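PDB 3PN7: myosin regulatory light chain from Placopecten magellanicus, which probably confers calcium control on molluscan muscle myosin, acting as an EF-hand regulatory subunit of the motor. Local coordinates for residues Lys20-Met25 with Met76-Phe81; Ile40-Leu45 with Lys59-Met64; Asp89-Ile94 with Phe149-Lys154. All coordinates share one frame; numbering follows the deposited sequence.

Contact 1 of 3, residues Lys20-Met25 with Met76-Phe81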
loop_
_atom_site.group_PDB
_atom_site.type_symbol
_atom_site.label_atom_id
_atom_site.label_comp_id
_atom_site.label_asym_id
_atom_site.label_seq_id
_atom_site.Cartn_x
_atom_site.Cartn_y
_atom_site.Cartn_z
ATOM N N LYS B 20 -1.353 25.419 1.451
ATOM C CA LYS B 20 -2.602 25.557 0.705
ATOM C C LYS B 20 -3.816 25.392 1.613
ATOM O O LYS B 20 -4.867 25.972 1.366
ATOM C CB LYS B 20 -2.678 24.561 -0.449
ATOM C CG LYS B 20 -2.442 23.117 -0.037
ATOM C CD LYS B 20 -2.827 22.177 -1.167
ATOM C CE LYS B 20 -2.590 22.836 -2.532
ATOM N NZ LYS B 20 -1.180 23.318 -2.731
ATOM N N LEU B 21 -3.671 24.582 2.656
ATOM C CA LEU B 21 -4.748 24.398 3.616
ATOM C C LEU B 21 -4.889 25.647 4.493
ATOM O O LEU B 21 -5.998 26.081 4.792
ATOM C CB LEU B 21 -4.520 23.140 4.459
ATOM C CG LEU B 21 -5.616 22.825 5.481
ATOM C CD1 LEU B 21 -6.939 22.584 4.776
ATOM C CD2 LEU B 21 -5.234 21.622 6.339
ATOM N N MET B 22 -3.766 26.231 4.899
ATOM C CA MET B 22 -3.807 27.524 5.579
ATOM C C MET B 22 -4.488 28.558 4.683
ATOM O O MET B 22 -5.269 29.381 5.159
ATOM C CB MET B 22 -2.403 28.009 5.932
ATOM C CG MET B 22 -2.240 28.457 7.376
ATOM S SD MET B 22 -1.952 27.055 8.472
ATOM C CE MET B 22 -0.711 27.717 9.585
ATOM N N GLN B 23 -4.202 28.500 3.384
ATOM C CA GLN B 23 -4.716 29.489 2.435
ATOM C C GLN B 23 -6.210 29.284 2.184
ATOM O O GLN B 23 -6.966 30.236 1.951
ATOM C CB GLN B 23 -3.938 29.434 1.111
ATOM C CG GLN B 23 -2.441 29.761 1.251
ATOM C CD GLN B 23 -1.647 29.557 -0.052
ATOM O OE1 GLN B 23 -2.216 29.547 -1.151
ATOM N NE2 GLN B 23 -0.329 29.387 0.073
ATOM N N GLU B 24 -6.620 28.024 2.213
ATOM C CA GLU B 24 -8.024 27.678 2.134
ATOM C C GLU B 24 -8.758 28.225 3.368
ATOM O O GLU B 24 -9.800 28.865 3.250
ATOM C CB GLU B 24 -8.147 26.165 2.071
ATOM C CG GLU B 24 -9.528 25.634 1.763
ATOM C CD GLU B 24 -9.539 24.119 1.799
ATOM O OE1 GLU B 24 -9.148 23.499 0.783
ATOM O OE2 GLU B 24 -9.895 23.550 2.858
ATOM N N MET B 25 -8.200 27.986 4.551
ATOM C CA MET B 25 -8.843 28.431 5.775
ATOM C C MET B 25 -8.997 29.946 5.788
ATOM O O MET B 25 -10.062 30.457 6.103
ATOM C CB MET B 25 -8.096 27.938 7.018
ATOM C CG MET B 25 -8.354 26.475 7.354
ATOM S SD MET B 25 -7.718 25.963 8.971
ATOM C CE MET B 25 -5.964 25.813 8.638
ATOM N N MET B 76 -8.112 32.780 16.051
ATOM C CA MET B 76 -9.096 31.971 16.746
ATOM C C MET B 76 -9.781 30.967 15.787
ATOM O O MET B 76 -10.170 29.872 16.187
ATOM C CB MET B 76 -10.122 32.881 17.404
ATOM C CG MET B 76 -11.113 32.169 18.281
ATOM S SD MET B 76 -10.342 31.389 19.717
ATOM C CE MET B 76 -9.410 32.746 20.422
ATOM N N PHE B 77 -9.925 31.342 14.519
ATOM C CA PHE B 77 -10.577 30.485 13.531
ATOM C C PHE B 77 -9.664 29.301 13.249
ATOM O O PHE B 77 -10.106 28.152 13.192
ATOM C CB PHE B 77 -10.812 31.300 12.264
ATOM C CG PHE B 77 -11.529 30.571 11.162
ATOM C CD1 PHE B 77 -12.911 30.578 11.094
ATOM C CD2 PHE B 77 -10.822 29.957 10.149
ATOM C CE1 PHE B 77 -13.581 29.953 10.056
ATOM C CE2 PHE B 77 -11.485 29.327 9.110
ATOM C CZ PHE B 77 -12.865 29.325 9.065
ATOM N N LEU B 78 -8.378 29.601 13.104
ATOM C CA LEU B 78 -7.355 28.587 12.923
ATOM C C LEU B 78 -7.401 27.613 14.072
ATOM O O LEU B 78 -7.323 26.403 13.892
ATOM C CB LEU B 78 -5.975 29.226 12.912
ATOM C CG LEU B 78 -5.396 29.732 11.600
ATOM C CD1 LEU B 78 -3.919 29.998 11.859
ATOM C CD2 LEU B 78 -5.573 28.696 10.503
ATOM N N SER B 79 -7.512 28.174 15.264
ATOM C CA SER B 79 -7.535 27.412 16.490
ATOM C C SER B 79 -8.727 26.440 16.526
ATOM O O SER B 79 -8.637 25.329 17.070
ATOM C CB SER B 79 -7.571 28.401 17.649
ATOM O OG SER B 79 -8.325 27.910 18.730
ATOM N N ILE B 80 -9.843 26.845 15.927
ATOM C CA ILE B 80 -11.026 25.986 15.892
ATOM C C ILE B 80 -10.972 24.883 14.811
ATOM O O ILE B 80 -11.561 23.807 14.971
ATOM C CB ILE B 80 -12.276 26.834 15.696
ATOM C CG1 ILE B 80 -12.569 27.624 16.967
ATOM C CG2 ILE B 80 -13.452 25.983 15.303
ATOM C CD1 ILE B 80 -13.485 28.786 16.707
ATOM N N PHE B 81 -10.269 25.144 13.713
ATOM C CA PHE B 81 -10.282 24.208 12.589
ATOM C C PHE B 81 -9.022 23.364 12.435
ATOM O O PHE B 81 -9.089 22.285 11.869
ATOM C CB PHE B 81 -10.550 24.930 11.259
ATOM C CG PHE B 81 -11.993 25.182 10.990
ATOM C CD1 PHE B 81 -12.758 24.242 10.321
ATOM C CD2 PHE B 81 -12.592 26.376 11.395
ATOM C CE1 PHE B 81 -14.109 24.476 10.061
ATOM C CE2 PHE B 81 -13.944 26.622 11.154
ATOM C CZ PHE B 81 -14.701 25.668 10.477
#

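Contact 2 of 3, residues Ile40-Leu45 with Lys59-Met64. With MG (magnesium ion), chain G.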
loop_
_atom_site.group_PDB
_atom_site.type_symbol
_atom_site.label_atom_id
_atom_site.label_comp_id
_atom_site.label_asym_id
_atom_site.label_seq_id
_atom_site.Cartn_x
_atom_site.Cartn_y
_atom_site.Cartn_z
ATOM N N ILE B 40 -15.440 37.089 12.894
ATOM C CA ILE B 40 -16.750 36.543 12.574
ATOM C C ILE B 40 -17.668 36.680 13.789
ATOM O O ILE B 40 -17.375 36.129 14.860
ATOM C CB ILE B 40 -16.658 35.052 12.157
ATOM C CG1 ILE B 40 -15.783 34.879 10.911
ATOM C CG2 ILE B 40 -18.054 34.453 11.920
ATOM C CD1 ILE B 40 -15.567 33.410 10.555
ATOM N N ASP B 41 -18.763 37.428 13.645
ATOM C CA ASP B 41 -19.758 37.506 14.721
ATOM C C ASP B 41 -21.070 36.838 14.336
ATOM O O ASP B 41 -21.171 36.202 13.286
ATOM C CB ASP B 41 -19.992 38.950 15.175
ATOM C CG ASP B 41 -20.527 39.839 14.063
ATOM O OD1 ASP B 41 -20.923 39.319 13.000
ATOM O OD2 ASP B 41 -20.551 41.074 14.252
ATOM N N ILE B 42 -22.090 36.988 15.167
ATOM C CA ILE B 42 -23.336 36.289 14.884
ATOM C C ILE B 42 -24.014 36.791 13.603
ATOM O O ILE B 42 -24.656 36.019 12.891
ATOM C CB ILE B 42 -24.301 36.308 16.072
ATOM C CG1 ILE B 42 -25.516 35.442 15.748
ATOM C CG2 ILE B 42 -24.720 37.750 16.410
ATOM C CD1 ILE B 42 -26.275 34.959 16.960
ATOM N N ASN B 43 -23.854 38.077 13.301
ATOM C CA ASN B 43 -24.412 38.652 12.079
ATOM C C ASN B 43 -23.747 38.106 10.808
ATOM O O ASN B 43 -24.430 37.823 9.816
ATOM C CB ASN B 43 -24.315 40.183 12.097
ATOM C CG ASN B 43 -25.044 40.807 13.278
ATOM O OD1 ASN B 43 -26.071 40.293 13.748
ATOM N ND2 ASN B 43 -24.512 41.925 13.767
ATOM N N ASP B 44 -22.419 37.965 10.843
ATOM C CA ASP B 44 -21.671 37.367 9.738
ATOM C C ASP B 44 -22.150 35.958 9.480
ATOM O O ASP B 44 -22.355 35.547 8.338
ATOM C CB ASP B 44 -20.187 37.326 10.073
ATOM C CG ASP B 44 -19.528 38.673 9.942
ATOM O OD1 ASP B 44 -19.579 39.247 8.833
ATOM O OD2 ASP B 44 -18.942 39.149 10.939
ATOM N N LEU B 45 -22.331 35.220 10.566
ATOM C CA LEU B 45 -22.743 33.828 10.501
ATOM C C LEU B 45 -24.155 33.724 9.936
ATOM O O LEU B 45 -24.399 32.947 9.002
ATOM C CB LEU B 45 -22.681 33.212 11.901
ATOM C CG LEU B 45 -22.030 31.852 12.148
ATOM C CD1 LEU B 45 -20.765 31.677 11.366
ATOM C CD2 LEU B 45 -21.777 31.699 13.634
ATOM N N LYS B 59 -29.611 30.331 18.783
ATOM C CA LYS B 59 -28.969 29.552 19.823
ATOM C C LYS B 59 -27.955 28.569 19.245
ATOM O O LYS B 59 -26.957 28.255 19.890
ATOM C CB LYS B 59 -29.995 28.864 20.723
ATOM C CG LYS B 59 -29.991 29.427 22.139
ATOM C CD LYS B 59 -29.899 30.957 22.129
ATOM C CE LYS B 59 -29.296 31.483 23.425
ATOM N NZ LYS B 59 -27.945 30.886 23.686
ATOM N N GLU B 60 -28.204 28.091 18.029
ATOM C CA GLU B 60 -27.203 27.285 17.341
ATOM C C GLU B 60 -26.007 28.173 17.008
ATOM O O GLU B 60 -24.866 27.793 17.247
ATOM C CB GLU B 60 -27.770 26.644 16.075
ATOM C CG GLU B 60 -28.858 25.602 16.326
ATOM C CD GLU B 60 -29.391 24.963 15.037
ATOM O OE1 GLU B 60 -30.539 25.280 14.642
ATOM O OE2 GLU B 60 -28.664 24.138 14.426
ATOM N N LEU B 61 -26.278 29.372 16.491
ATOM C CA LEU B 61 -25.211 30.295 16.087
ATOM C C LEU B 61 -24.349 30.735 17.263
ATOM O O LEU B 61 -23.119 30.742 17.176
ATOM C CB LEU B 61 -25.796 31.522 15.399
ATOM C CG LEU B 61 -26.638 31.183 14.175
ATOM C CD1 LEU B 61 -27.111 32.448 13.509
ATOM C CD2 LEU B 61 -25.849 30.325 13.193
ATOM N N THR B 62 -25.009 31.116 18.353
ATOM C CA THR B 62 -24.321 31.525 19.556
ATOM C C THR B 62 -23.436 30.396 20.023
ATOM O O THR B 62 -22.276 30.617 20.356
ATOM C CB THR B 62 -25.311 31.875 20.691
ATOM O OG1 THR B 62 -26.200 30.771 20.889
ATOM C CG2 THR B 62 -26.131 33.086 20.328
ATOM N N ALA B 63 -23.986 29.186 20.050
ATOM C CA ALA B 63 -23.222 28.016 20.475
ATOM C C ALA B 63 -22.008 27.749 19.573
ATOM O O ALA B 63 -20.947 27.384 20.074
ATOM C CB ALA B 63 -24.118 26.776 20.588
ATOM N N MET B 64 -22.150 27.944 18.260
ATOM C CA MET B 64 -21.000 27.802 17.352
ATOM C C MET B 64 -19.890 28.752 17.750
ATOM O O MET B 64 -18.719 28.370 17.814
ATOM C CB MET B 64 -21.379 28.065 15.892
ATOM C CG MET B 64 -22.229 26.986 15.233
ATOM S SD MET B 64 -22.659 27.378 13.501
ATOM C CE MET B 64 -21.061 27.277 12.683
HETATM MG MG MG G . -17.207 40.776 11.045
#

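Contact 3 of 3, residues Asp89-Ile94 with Phe149-Lys154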
loop_
_atom_site.group_PDB
_atom_site.type_symbol
_atom_site.label_atom_id
_atom_site.label_comp_id
_atom_site.label_asym_id
_atom_site.label_seq_id
_atom_site.Cartn_x
_atom_site.Cartn_y
_atom_site.Cartn_z
ATOM N N ASP B 89 -6.918 15.765 3.005
ATOM C CA ASP B 89 -6.325 15.918 1.693
ATOM C C ASP B 89 -7.397 16.303 0.707
ATOM O O ASP B 89 -8.586 16.160 0.988
ATOM C CB ASP B 89 -5.635 14.619 1.257
ATOM C CG ASP B 89 -4.482 14.247 2.159
ATOM O OD1 ASP B 89 -3.428 14.908 2.048
ATOM O OD2 ASP B 89 -4.624 13.306 2.986
ATOM N N SER B 90 -6.975 16.793 -0.450
ATOM C CA SER B 90 -7.926 17.191 -1.486
ATOM C C SER B 90 -8.690 15.980 -2.026
ATOM O O SER B 90 -8.221 14.829 -1.946
ATOM C CB SER B 90 -7.208 17.916 -2.636
ATOM O OG SER B 90 -6.436 17.006 -3.382
ATOM N N GLU B 91 -9.868 16.248 -2.578
ATOM C CA GLU B 91 -10.666 15.230 -3.245
ATOM C C GLU B 91 -9.802 14.491 -4.278
ATOM O O GLU B 91 -9.910 13.273 -4.443
ATOM C CB GLU B 91 -11.898 15.892 -3.891
ATOM C CG GLU B 91 -12.921 14.938 -4.507
ATOM C CD GLU B 91 -14.361 15.462 -4.410
ATOM O OE1 GLU B 91 -14.680 16.143 -3.410
ATOM O OE2 GLU B 91 -15.174 15.194 -5.330
ATOM N N GLU B 92 -8.913 15.224 -4.941
ATOM C CA GLU B 92 -8.064 14.648 -5.976
ATOM C C GLU B 92 -7.060 13.647 -5.389
ATOM O O GLU B 92 -6.902 12.526 -5.891
ATOM C CB GLU B 92 -7.316 15.766 -6.704
ATOM C CG GLU B 92 -6.684 15.346 -8.024
ATOM C CD GLU B 92 -6.067 16.514 -8.787
ATOM O OE1 GLU B 92 -5.344 17.339 -8.167
ATOM O OE2 GLU B 92 -6.314 16.602 -10.010
ATOM N N THR B 93 -6.377 14.071 -4.332
ATOM C CA THR B 93 -5.392 13.248 -3.661
ATOM C C THR B 93 -6.006 11.938 -3.169
ATOM O O THR B 93 -5.435 10.869 -3.369
ATOM C CB THR B 93 -4.763 14.012 -2.487
ATOM O OG1 THR B 93 -4.159 15.205 -2.995
ATOM C CG2 THR B 93 -3.702 13.174 -1.784
ATOM N N ILE B 94 -7.182 12.026 -2.560
ATOM C CA ILE B 94 -7.835 10.848 -2.006
ATOM C C ILE B 94 -8.292 9.919 -3.114
ATOM O O ILE B 94 -8.176 8.706 -3.003
ATOM C CB ILE B 94 -9.048 11.206 -1.150
ATOM C CG1 ILE B 94 -8.668 12.250 -0.099
ATOM C CG2 ILE B 94 -9.604 9.931 -0.481
ATOM C CD1 ILE B 94 -9.777 12.580 0.871
ATOM N N PHE B 149 -17.768 8.020 -3.243
ATOM C CA PHE B 149 -17.469 7.994 -1.816
ATOM C C PHE B 149 -16.646 9.229 -1.432
ATOM O O PHE B 149 -16.906 9.863 -0.418
ATOM C CB PHE B 149 -16.741 6.696 -1.442
ATOM C CG PHE B 149 -16.265 6.648 -0.019
ATOM C CD1 PHE B 149 -17.105 6.215 0.994
ATOM C CD2 PHE B 149 -14.970 7.027 0.303
ATOM C CE1 PHE B 149 -16.668 6.165 2.310
ATOM C CE2 PHE B 149 -14.520 6.975 1.608
ATOM C CZ PHE B 149 -15.368 6.547 2.618
ATOM N N VAL B 150 -15.670 9.581 -2.254
ATOM C CA VAL B 150 -14.835 10.744 -1.987
ATOM C C VAL B 150 -15.659 12.038 -1.963
ATOM O O VAL B 150 -15.431 12.901 -1.120
ATOM C CB VAL B 150 -13.662 10.875 -2.990
ATOM C CG1 VAL B 150 -12.925 12.194 -2.761
ATOM C CG2 VAL B 150 -12.700 9.695 -2.855
ATOM N N ALA B 151 -16.621 12.158 -2.879
ATOM C CA ALA B 151 -17.488 13.329 -2.929
ATOM C C ALA B 151 -18.270 13.426 -1.633
ATOM O O ALA B 151 -18.465 14.512 -1.089
ATOM C CB ALA B 151 -18.443 13.253 -4.118
ATOM N N MET B 152 -18.704 12.273 -1.140
ATOM C CA MET B 152 -19.456 12.212 0.099
ATOM C C MET B 152 -18.637 12.643 1.312
ATOM O O MET B 152 -19.095 13.465 2.109
ATOM C CB MET B 152 -20.022 10.812 0.317
ATOM C CG MET B 152 -20.934 10.715 1.530
ATOM S SD MET B 152 -21.476 9.025 1.868
ATOM C CE MET B 152 -19.969 8.345 2.554
ATOM N N ILE B 153 -17.427 12.102 1.462
ATOM C CA ILE B 153 -16.639 12.435 2.645
ATOM C C ILE B 153 -16.134 13.878 2.626
ATOM O O ILE B 153 -15.747 14.415 3.664
ATOM C CB ILE B 153 -15.496 11.426 2.967
ATOM C CG1 ILE B 153 -14.356 11.477 1.958
ATOM C CG2 ILE B 153 -16.028 10.011 3.120
ATOM C CD1 ILE B 153 -13.175 10.561 2.382
ATOM N N LYS B 154 -16.190 14.520 1.466
ATOM C CA LYS B 154 -15.774 15.913 1.359
ATOM C C LYS B 154 -16.961 16.866 1.262
ATOM O O LYS B 154 -16.785 18.081 1.248
ATOM C CB LYS B 154 -14.860 16.105 0.149
ATOM C CG LYS B 154 -13.485 15.483 0.302
ATOM C CD LYS B 154 -12.647 16.243 1.310
ATOM C CE LYS B 154 -11.376 16.767 0.677
ATOM N NZ LYS B 154 -10.737 17.808 1.517
#

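Contact 1 of 3, residues Lys20-Met25 with Met76-Phe81
In the N-terminal pair of EF-hands, the entering helix of the first hand, helix 19-32, packs against the last helix of that half, helix 74-85, with Met25 making most of the contact from its side, touching Phe77, Leu78 and Phe81. The two short segments cross at 118° with their axes 11.2 Å apart at closest approach, a separation bridged mainly by the side chain of Met25. Met25 points at the other helix. Its CG lies anti to its own carbonyl carbon (chi1 -78°) and the chain runs on extended until the final bend at chi3 (-76°) turns the methyl aside; the side chain crosses that of Leu78 at about a right angle. Met25 CE lies 3.5 Å from Leu78 CD2, tighter than an ordinary carbon-carbon contact, while Met25 SD lies 3.8 Å from Phe81 CB, where the two side chains run past each other in opposite directions. On the other flank, Phe77 CE2 comes within 3.5 Å of the backbone oxygen Met25 O, which meets the ring obliquely. Within its own helix the Phe77 ring is covered on one face: Phe81 CD2 sits 3.7 Å above its plane, over its centre. Met22 adds a looser touch at the margin, its SD 4.5 Å from Leu78 CD2. Outside the two segments, Phe29 meets Phe77 edge-to-face, and aromatic side chains of another protein chain in the assembly pack on Met25 and Phe81. Across the interface the side-chain contacts are apolar, made by a thioether, branched methyls and aromatic carbons, so the helices are held here by close packing and buried hydrophobic surface rather than by directional bonds.

Contact 2 of 3, residues Ile40-Leu45 with Lys59-Met64
The start of helix 42-52 comes up against helix 58-66 with Ile42 and Leu61 as the nearest backbone pair, their CA atoms 6.4 Å apart. Ile42 reaches across with CG1 anti to its backbone N (chi1 -174°), and this extended branch meets Leu61 at about a right angle, Ile42 CD1 lying 3.8 Å from Leu61 CB. Ile42 CD1 also touches Thr62 CG2, the two side chains lying side by side and pointing the same way. One turn on, Leu45 CG packs 4.2 Å from Leu61 CD2, and Leu45 CD2 also reaches CB of Met64. Phe49, further along helix 42-52, also packs against Leu61 and Met64. On the metal side, Asp41 and Asp44 form a capping box: Asp44 N donates to Asp41 OD1 at 3.0 Å, nearly along the C-O axis, and Asp41 N returns a straight bond (172°) to the anti lone pair of Asp44 OD2. That same OD2 binds the magnesium ion at 2.4 Å, while Asp44 OD1 accepts from the backbone N of Asn35, so both oxygens of the carboxylate are held and its rotation is fixed. With Asp33, Asn35 and the backbone oxygen of Phe39 also in the site, this is the end of an EF-hand loop, where the last ligand is carried on the first turn of the exiting helix.

Contact 3 of 3, residues Asp89-Ile94 with Phe149-Lys154
Apolar packing joins Ile94 to Val150 and Ile153 where the start of helix 91-99 lies beside helix 146-154. Ile94 CG2 rests 3.9 Å from Val150 CG2, and Ile94 CD1 lies 4.2 Å from Ile153 CD1. Glu91 contributes with its aliphatic part: CG stands anti to the backbone N (chi1 -174°), which brings Glu91 CG to 3.3 Å from Val150 CG1, a tight approach where the side chains meet at a slant, while the bend at chi2 lays its carboxylate along the other helix, with Glu91 OE2 3.8 Å from Ala151 CA and OE1 3.6 Å from Lys154 CB. An alanine for Glu91 would probably thin the packing on Val150 CG1 and take away what lies against Ala151 and the base of the Lys154 side chain. Among polar contacts, the ammonium group of Lys154 passes the carboxylate, Glu91 OE1 and Lys154 NZ being 6.5 Å apart, and makes a weak hydrogen bond to the carbonyl oxygen of Asp89, whose position is less certain. The carboxylate of Asp89 turns elsewhere, to Arg16 and to basic and polar side chains of another protein chain. Packing of the first and last helices of the C-terminal half is typical of paired EF-hands.

In the fold
From the N terminus, helix 19-32 leads through the magnesium-binding loop into helix 42-52, and contact 2 soon closes a short loop when helix 58-66 folds back on it. Contact 2 is nested inside the larger loop that contact 1 closes, when helix 74-85 returns to helix 19-32. The two touch directly, Phe77 CD1 lying 3.9 Å from Ile40 CD1, and the two share the packing of the N-terminal half. The chain then passes into helix 91-99, and contact 3 follows in series, joining that helix to the terminal helix 146-154 across the C-terminal half. Its centre is 18 Å from that of contact 1 and 28 Å from that of contact 2.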